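Local coordinates for protein blue-light-activated histidine kinase 2 (PDB 4R38) that senses blue light through a flavin-binding LOV domain, the part present here, and as a whole kinase phosphorylates protein histidine in response, at residues T90-R95 / G100-L105; G108-Q113 / C117-G122. One frame throughout, in Å; residues are numbered along the deposited sequence.

Interactions 1 and 2 follow one another along the chain and share strand 100-109 of the antiparallel PAS sheet. Interaction 1 pairs that strand with its neighbour 87-94 on one side, while interaction 2 pairs its far end with strand 119-128 on the other. Their centres lie about 22 Å apart, on opposite sides of the centre of the chain, and the riboflavin bridges them: its pyrimidine end is hydrogen-bonded to Asn93 and, weakly, to Asn103 in interaction 1, and its dimethylbenzene end meets Phe120 and Gly122 in interaction 2. The side chain of Asn93 is about 6 Å from that of Cys61, the cysteine that attaches to the flavin, not attached here, against about 10 Å for Phe120.

Interaction 1. Residues T90-R95 / G100-L105; sequences TIYNYR and GFWNHL. With RBF (riboflavin), chain E.
Asn93 and Asn103 meet as two amides turned almost perpendicular, planes 84° apart, with Asn103 ND2 donating to Asn93 OD1 at 2.9 Å. Asn93 OD1 also accepts a hydrogen bond from riboflavin N3, 2.9 Å and nearly straight, so two donors hold it; Asn93 ND2 divides its hydrogens between flavin O2 and its neighbour's carbonyl, Tyr92 O, which fixes the amide's rotation. Asn103, its CG anti to the backbone N (chi1 -178°), stretches toward the flavin and adds a weak bond from ND2 to O4 at 3.1 Å. Leu105 lays CD1 3.4 Å from flavin N5. Phe101 is sandwiched: CB of Asn93 sits over one ring face, and the Arg95 guanidinium stacks flat on the other, planes 12° apart and centres 4.2 Å apart; Arg95 CZ makes an off-centre cation-pi contact. The same guanidinium donates to Met48 O and is salt-bridged to Asp126 and Glu99. On the other side of the sheet, Tyr92 turns a ring edge into the six-membered ring of Trp102, a T-shaped pair with centroids 5.0 Å apart, and Tyr92 CB adds a CH-pi contact to that same ring. Four backbone hydrogen bonds, two each for the pairs Ile91-Asn103 and Asn93-Phe101, set this register. An antiparallel hairpin whose inward asparagines read the polar edge of the isoalloxazine is characteristic of the flavin pocket of LOV domains.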
loop_
_atom_site.group_PDB
_atom_site.type_symbol
_atom_site.label_atom_id
_atom_site.label_comp_id
_atom_site.label_asym_id
_atom_site.label_seq_id
_atom_site.Cartn_x
_atom_site.Cartn_y
_atom_site.Cartn_z
ATOM N N THR A 90 -1.962 10.770 2.668
ATOM C CA THR A 90 -1.382 11.108 1.374
ATOM C C THR A 90 0.144 11.094 1.491
ATOM O O THR A 90 0.713 11.864 2.252
ATOM C CB THR A 90 -1.879 12.468 0.901
ATOM O OG1 THR A 90 -3.314 12.445 0.860
ATOM C CG2 THR A 90 -1.336 12.798 -0.485
ATOM N N ILE A 91 0.787 10.219 0.724
ATOM C CA ILE A 91 2.210 9.919 0.897
ATOM C C ILE A 91 2.934 10.035 -0.457
ATOM O O ILE A 91 2.377 9.715 -1.507
ATOM C CB ILE A 91 2.367 8.509 1.513
ATOM C CG1 ILE A 91 3.788 8.270 2.007
ATOM C CG2 ILE A 91 1.886 7.425 0.521
ATOM C CD1 ILE A 91 3.940 6.989 2.823
ATOM N N TYR A 92 4.155 10.540 -0.447
ATOM C CA TYR A 92 4.931 10.666 -1.675
ATOM C C TYR A 92 5.566 9.341 -2.071
ATOM O O TYR A 92 6.285 8.718 -1.292
ATOM C CB TYR A 92 6.010 11.737 -1.522
ATOM C CG TYR A 92 6.503 12.291 -2.848
ATOM C CD1 TYR A 92 5.785 13.277 -3.516
ATOM C CD2 TYR A 92 7.677 11.827 -3.434
ATOM C CE1 TYR A 92 6.231 13.796 -4.723
ATOM C CE2 TYR A 92 8.121 12.332 -4.658
ATOM C CZ TYR A 92 7.400 13.322 -5.284
ATOM O OH TYR A 92 7.832 13.834 -6.490
ATOM N N ASN A 93 5.294 8.928 -3.296
ATOM C CA ASN A 93 5.730 7.641 -3.799
ATOM C C ASN A 93 6.432 7.887 -5.122
ATOM O O ASN A 93 6.397 9.005 -5.655
ATOM C CB ASN A 93 4.558 6.692 -4.039
ATOM C CG ASN A 93 4.086 5.909 -2.780
ATOM O OD1 ASN A 93 3.151 5.120 -2.882
ATOM N ND2 ASN A 93 4.727 6.127 -1.620
ATOM N N TYR A 94 7.034 6.830 -5.656
ATOM C CA TYR A 94 7.811 6.907 -6.873
ATOM C C TYR A 94 7.421 5.745 -7.761
ATOM O O TYR A 94 7.343 4.603 -7.307
ATOM C CB TYR A 94 9.309 6.807 -6.537
ATOM C CG TYR A 94 9.825 7.958 -5.690
ATOM C CD1 TYR A 94 10.441 9.049 -6.277
ATOM C CD2 TYR A 94 9.664 7.957 -4.303
ATOM C CE1 TYR A 94 10.933 10.120 -5.501
ATOM C CE2 TYR A 94 10.136 9.004 -3.520
ATOM C CZ TYR A 94 10.770 10.090 -4.129
ATOM O OH TYR A 94 11.227 11.128 -3.364
ATOM N N ARG A 95 7.147 6.029 -9.034
ATOM C CA ARG A 95 6.889 4.962 -9.974
ATOM C C ARG A 95 8.183 4.226 -10.310
ATOM O O ARG A 95 9.279 4.619 -9.871
ATOM C CB ARG A 95 6.219 5.503 -11.251
ATOM C CG ARG A 95 5.016 6.407 -10.972
ATOM C CD ARG A 95 4.273 6.834 -12.266
ATOM N NE ARG A 95 3.612 8.131 -12.091
ATOM C CZ ARG A 95 2.397 8.300 -11.565
ATOM N NH1 ARG A 95 1.679 7.272 -11.166
ATOM N NH2 ARG A 95 1.908 9.516 -11.420
ATOM N N GLY A 100 8.058 10.866 -9.298
ATOM C CA GLY A 100 7.393 11.012 -8.023
ATOM C C GLY A 100 5.932 11.324 -8.241
ATOM O O GLY A 100 5.561 11.926 -9.265
ATOM N N PHE A 101 5.101 10.906 -7.290
ATOM C CA PHE A 101 3.687 11.267 -7.296
ATOM C C PHE A 101 3.089 11.180 -5.907
ATOM O O PHE A 101 3.592 10.455 -5.061
ATOM C CB PHE A 101 2.904 10.372 -8.260
ATOM C CG PHE A 101 2.750 8.929 -7.794
ATOM C CD1 PHE A 101 1.554 8.488 -7.249
ATOM C CD2 PHE A 101 3.803 8.026 -7.913
ATOM C CE1 PHE A 101 1.396 7.164 -6.821
ATOM C CE2 PHE A 101 3.655 6.714 -7.491
ATOM C CZ PHE A 101 2.447 6.275 -6.954
ATOM N N TRP A 102 2.006 11.916 -5.679
ATOM C CA TRP A 102 1.271 11.840 -4.428
ATOM C C TRP A 102 0.250 10.692 -4.481
ATOM O O TRP A 102 -0.544 10.566 -5.414
ATOM C CB TRP A 102 0.601 13.182 -4.102
ATOM C CG TRP A 102 1.592 14.254 -3.705
ATOM C CD1 TRP A 102 2.007 15.318 -4.464
ATOM C CD2 TRP A 102 2.312 14.348 -2.464
ATOM N NE1 TRP A 102 2.925 16.070 -3.770
ATOM C CE2 TRP A 102 3.127 15.500 -2.539
ATOM C CE3 TRP A 102 2.329 13.582 -1.294
ATOM C CZ2 TRP A 102 3.959 15.894 -1.491
ATOM C CZ3 TRP A 102 3.158 13.975 -0.253
ATOM C CH2 TRP A 102 3.956 15.122 -0.356
ATOM N N ASN A 103 0.319 9.823 -3.483
ATOM C CA ASN A 103 -0.530 8.653 -3.419
ATOM C C ASN A 103 -1.431 8.830 -2.218
ATOM O O ASN A 103 -0.959 8.905 -1.085
ATOM C CB ASN A 103 0.352 7.414 -3.260
ATOM C CG ASN A 103 -0.434 6.101 -3.234
ATOM O OD1 ASN A 103 -1.682 6.055 -3.092
ATOM N ND2 ASN A 103 0.287 5.016 -3.388
ATOM N N HIS A 104 -2.732 8.950 -2.474
ATOM C CA HIS A 104 -3.715 9.004 -1.407
ATOM C C HIS A 104 -4.105 7.574 -1.123
ATOM O O HIS A 104 -4.825 6.945 -1.886
ATOM C CB HIS A 104 -4.933 9.825 -1.831
ATOM C CG HIS A 104 -5.906 10.086 -0.722
ATOM N ND1 HIS A 104 -6.363 11.348 -0.412
ATOM C CD2 HIS A 104 -6.525 9.239 0.134
ATOM C CE1 HIS A 104 -7.202 11.271 0.607
ATOM N NE2 HIS A 104 -7.319 10.003 0.955
ATOM N N LEU A 105 -3.601 7.067 -0.009
ATOM C CA LEU A 105 -3.773 5.684 0.372
ATOM C C LEU A 105 -4.863 5.583 1.437
ATOM O O LEU A 105 -4.881 6.356 2.395
ATOM C CB LEU A 105 -2.432 5.168 0.921
ATOM C CG LEU A 105 -2.326 3.756 1.485
ATOM C CD1 LEU A 105 -2.521 2.664 0.442
ATOM C CD2 LEU A 105 -0.948 3.600 2.150
HETATM N N1 RBF E . 2.868 2.538 1.316
HETATM C C2 RBF E . 3.139 3.325 0.242
HETATM O O2 RBF E . 4.083 4.092 0.275
HETATM N N3 RBF E . 2.338 3.250 -0.863
HETATM C C4 RBF E . 1.334 2.351 -0.967
HETATM O O4 RBF E . 0.618 2.298 -1.994
HETATM C C4A RBF E . 1.070 1.465 0.108
HETATM N N5 RBF E . 0.109 0.506 0.064
HETATM C C5A RBF E . -0.091 -0.316 1.108
HETATM C C6 RBF E . -1.102 -1.318 1.098
HETATM C C7 RBF E . -1.296 -2.179 2.176
HETATM C C7M RBF E . -2.432 -3.225 2.044
HETATM C C8 RBF E . -0.498 -2.044 3.312
HETATM C C8M RBF E . -0.631 -2.914 4.563
HETATM C C9 RBF E . 0.470 -1.079 3.348
HETATM C C9A RBF E . 0.704 -0.184 2.264
HETATM N N10 RBF E . 1.721 0.754 2.336
HETATM C C10 RBF E . 1.916 1.604 1.258
HETATM C "C1'" RBF E . 2.522 0.984 3.539
HETATM C "C2'" RBF E . 3.853 0.246 3.645
HETATM O "O2'" RBF E . 3.681 -1.014 3.138
HETATM C "C3'" RBF E . 4.270 0.188 5.111
HETATM O "O3'" RBF E . 3.347 -0.574 5.838
HETATM C "C4'" RBF E . 4.338 1.578 5.740
HETATM O "O4'" RBF E . 5.267 2.393 5.073
HETATM C "C5'" RBF E . 4.721 1.486 7.212
HETATM O "O5'" RBF E . 5.973 0.838 7.351
#

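Interaction 2. Residues G108-Q113 / C117-G122. With RBF (riboflavin), chain E.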
loop_
_atom_site.group_PDB
_atom_site.type_symbol
_atom_site.label_atom_id
_atom_site.label_comp_id
_atom_site.label_asym_id
_atom_site.label_seq_id
_atom_site.Cartn_x
_atom_site.Cartn_y
_atom_site.Cartn_z
ATOM N N GLY A 108 -6.945 -0.639 5.575
ATOM C CA GLY A 108 -7.442 -1.160 6.821
ATOM C C GLY A 108 -7.637 -2.661 6.747
ATOM O O GLY A 108 -7.341 -3.295 5.736
ATOM N N PRO A 109 -8.124 -3.236 7.841
ATOM C CA PRO A 109 -8.364 -4.676 7.906
ATOM C C PRO A 109 -9.311 -5.102 6.795
ATOM O O PRO A 109 -10.338 -4.438 6.550
ATOM C CB PRO A 109 -9.043 -4.859 9.263
ATOM C CG PRO A 109 -8.610 -3.694 10.062
ATOM C CD PRO A 109 -8.499 -2.559 9.093
ATOM N N LEU A 110 -8.944 -6.182 6.114
ATOM C CA LEU A 110 -9.816 -6.818 5.127
ATOM C C LEU A 110 -11.074 -7.378 5.763
ATOM O O LEU A 110 -12.137 -7.363 5.150
ATOM C CB LEU A 110 -9.065 -7.956 4.424
ATOM C CG LEU A 110 -9.785 -8.704 3.304
ATOM C CD1 LEU A 110 -10.183 -7.759 2.180
ATOM C CD2 LEU A 110 -8.880 -9.817 2.784
ATOM N N GLU A 111 -10.944 -7.879 6.988
ATOM C CA GLU A 111 -11.991 -8.666 7.636
ATOM C C GLU A 111 -12.285 -8.124 9.021
ATOM O O GLU A 111 -11.579 -8.433 9.978
ATOM C CB GLU A 111 -11.558 -10.128 7.756
ATOM C CG GLU A 111 -11.454 -10.863 6.432
ATOM C CD GLU A 111 -10.936 -12.279 6.604
ATOM O OE1 GLU A 111 -10.009 -12.460 7.418
ATOM O OE2 GLU A 111 -11.460 -13.206 5.940
ATOM N N ASP A 112 -13.357 -7.347 9.117
ATOM C CA ASP A 112 -13.710 -6.626 10.332
ATOM C C ASP A 112 -13.710 -7.488 11.599
ATOM O O ASP A 112 -13.280 -7.034 12.659
ATOM C CB ASP A 112 -15.092 -5.998 10.149
ATOM C CG ASP A 112 -15.399 -4.951 11.194
ATOM O OD1 ASP A 112 -14.517 -4.108 11.464
ATOM O OD2 ASP A 112 -16.522 -4.974 11.746
ATOM N N GLN A 113 -14.183 -8.726 11.483
ATOM C CA GLN A 113 -14.368 -9.596 12.647
ATOM C C GLN A 113 -13.194 -10.523 12.949
ATOM O O GLN A 113 -13.248 -11.299 13.907
ATOM C CB GLN A 113 -15.623 -10.454 12.466
ATOM C CG GLN A 113 -16.919 -9.763 12.842
ATOM C CD GLN A 113 -16.955 -9.335 14.300
ATOM O OE1 GLN A 113 -16.587 -8.208 14.635
ATOM N NE2 GLN A 113 -17.395 -10.235 15.175
ATOM N N CYS A 117 -6.636 -10.568 12.798
ATOM C CA CYS A 117 -6.327 -9.489 11.840
ATOM C C CYS A 117 -5.159 -9.776 10.898
ATOM O O CYS A 117 -4.122 -9.112 10.927
ATOM C CB CYS A 117 -6.087 -8.188 12.581
ATOM S SG CYS A 117 -5.813 -6.768 11.475
ATOM N N ARG A 118 -5.354 -10.751 10.028
ATOM C CA ARG A 118 -4.278 -11.251 9.197
ATOM C C ARG A 118 -4.056 -10.443 7.927
ATOM O O ARG A 118 -2.948 -10.327 7.458
ATOM C CB ARG A 118 -4.592 -12.698 8.828
ATOM C CG ARG A 118 -3.657 -13.285 7.819
ATOM C CD ARG A 118 -3.800 -14.797 7.765
ATOM N NE ARG A 118 -2.600 -15.290 7.138
ATOM C CZ ARG A 118 -1.680 -16.051 7.718
ATOM N NH1 ARG A 118 -1.856 -16.551 8.947
ATOM N NH2 ARG A 118 -0.615 -16.376 7.013
ATOM N N TYR A 119 -5.134 -9.933 7.345
ATOM C CA TYR A 119 -5.041 -9.282 6.051
ATOM C C TYR A 119 -5.433 -7.815 6.111
ATOM O O TYR A 119 -6.367 -7.433 6.818
ATOM C CB TYR A 119 -5.968 -9.980 5.055
ATOM C CG TYR A 119 -5.661 -11.452 4.834
ATOM C CD1 TYR A 119 -4.630 -11.850 3.974
ATOM C CD2 TYR A 119 -6.370 -12.428 5.505
ATOM C CE1 TYR A 119 -4.370 -13.211 3.767
ATOM C CE2 TYR A 119 -6.120 -13.765 5.304
ATOM C CZ TYR A 119 -5.103 -14.153 4.452
ATOM O OH TYR A 119 -4.859 -15.505 4.271
ATOM N N PHE A 120 -4.738 -7.026 5.311
ATOM C CA PHE A 120 -5.026 -5.603 5.183
ATOM C C PHE A 120 -5.283 -5.377 3.717
ATOM O O PHE A 120 -4.608 -5.951 2.871
ATOM C CB PHE A 120 -3.843 -4.761 5.651
ATOM C CG PHE A 120 -4.105 -3.972 6.913
ATOM C CD1 PHE A 120 -3.988 -2.595 6.916
ATOM C CD2 PHE A 120 -4.447 -4.610 8.088
ATOM C CE1 PHE A 120 -4.238 -1.874 8.065
ATOM C CE2 PHE A 120 -4.702 -3.878 9.245
ATOM C CZ PHE A 120 -4.583 -2.523 9.226
ATOM N N VAL A 121 -6.258 -4.524 3.425
ATOM C CA VAL A 121 -6.538 -4.106 2.068
ATOM C C VAL A 121 -6.348 -2.614 1.992
ATOM O O VAL A 121 -6.608 -1.897 2.967
ATOM C CB VAL A 121 -8.008 -4.467 1.629
ATOM C CG1 VAL A 121 -9.049 -3.792 2.518
ATOM C CG2 VAL A 121 -8.253 -4.100 0.162
ATOM N N GLY A 122 -5.860 -2.156 0.842
ATOM C CA GLY A 122 -5.619 -0.744 0.594
ATOM C C GLY A 122 -6.004 -0.368 -0.832
ATOM O O GLY A 122 -5.867 -1.178 -1.755
HETATM N N1 RBF E . 2.868 2.538 1.316
HETATM C C2 RBF E . 3.139 3.325 0.242
HETATM O O2 RBF E . 4.083 4.092 0.275
HETATM N N3 RBF E . 2.338 3.250 -0.863
HETATM C C4 RBF E . 1.334 2.351 -0.967
HETATM O O4 RBF E . 0.618 2.298 -1.994
HETATM C C4A RBF E . 1.070 1.465 0.108
HETATM N N5 RBF E . 0.109 0.506 0.064
HETATM C C5A RBF E . -0.091 -0.316 1.108
HETATM C C6 RBF E . -1.102 -1.318 1.098
HETATM C C7 RBF E . -1.296 -2.179 2.176
HETATM C C7M RBF E . -2.432 -3.225 2.044
HETATM C C8 RBF E . -0.498 -2.044 3.312
HETATM C C8M RBF E . -0.631 -2.914 4.563
HETATM C C9 RBF E . 0.470 -1.079 3.348
HETATM C C9A RBF E . 0.704 -0.184 2.264
HETATM N N10 RBF E . 1.721 0.754 2.336
HETATM C C10 RBF E . 1.916 1.604 1.258
HETATM C "C1'" RBF E . 2.522 0.984 3.539
HETATM C "C2'" RBF E . 3.853 0.246 3.645
HETATM O "O2'" RBF E . 3.681 -1.014 3.138
HETATM C "C3'" RBF E . 4.270 0.188 5.111
HETATM O "O3'" RBF E . 3.347 -0.574 5.838
HETATM C "C4'" RBF E . 4.338 1.578 5.740
HETATM O "O4'" RBF E . 5.267 2.393 5.073
HETATM C "C5'" RBF E . 4.721 1.486 7.212
HETATM O "O5'" RBF E . 5.973 0.838 7.351
HETATM O O HOH W 1 -7.944 -10.688 8.399
HETATM O O HOH W 2 -8.579 -8.271 8.514
#
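Tyr119 O is gripped by Leu110 N at 2.9 Å, nearly straight at hydrogen but above the carbonyl plane, and probably by water 2, which accepts from Glu111 N and can donate to this oxygen. Water 1 makes a second bridge, accepting from Tyr119 N and probably donating to Glu111 OE1 at 2.9 Å. That carboxylate oxygen also lies at the Tyr119 ring edge, with the carboxylate and ring planes 84° apart. These waters join the loop after strand 100-109 to the start of strand 119-128. Nearer the flavin, Gly108 and Val121 form a hydrogen-bonded antiparallel pair, with Val121 N to Gly108 O at 2.8 Å and Gly108 N to Val121 O at 2.9 Å. Phe120 lays one ring face on the Gly108-Pro109 backbone: Gly108 CA makes a CH-pi contact, 3.9 Å from the ring centroid, and Pro109 CD touches CZ. On the other side of the hairpin Leu110 splits its branches, CD2 against Tyr119 CB at 3.7 Å and CD1 against Val121 CB at 4.0 Å; chi1 of -177° swings CG away from the backbone N and sets the fork over both residues. Cys117, disulfide-bonded to Cys84, brings SG near Pro109 CB. Phe120 O lies 3.6 Å from riboflavin C7M. This is the antiparallel hairpin of strands 100-109 and 119-128 in the PAS fold, whose second strand lines the dimethylbenzene end of the LOV flavin pocket.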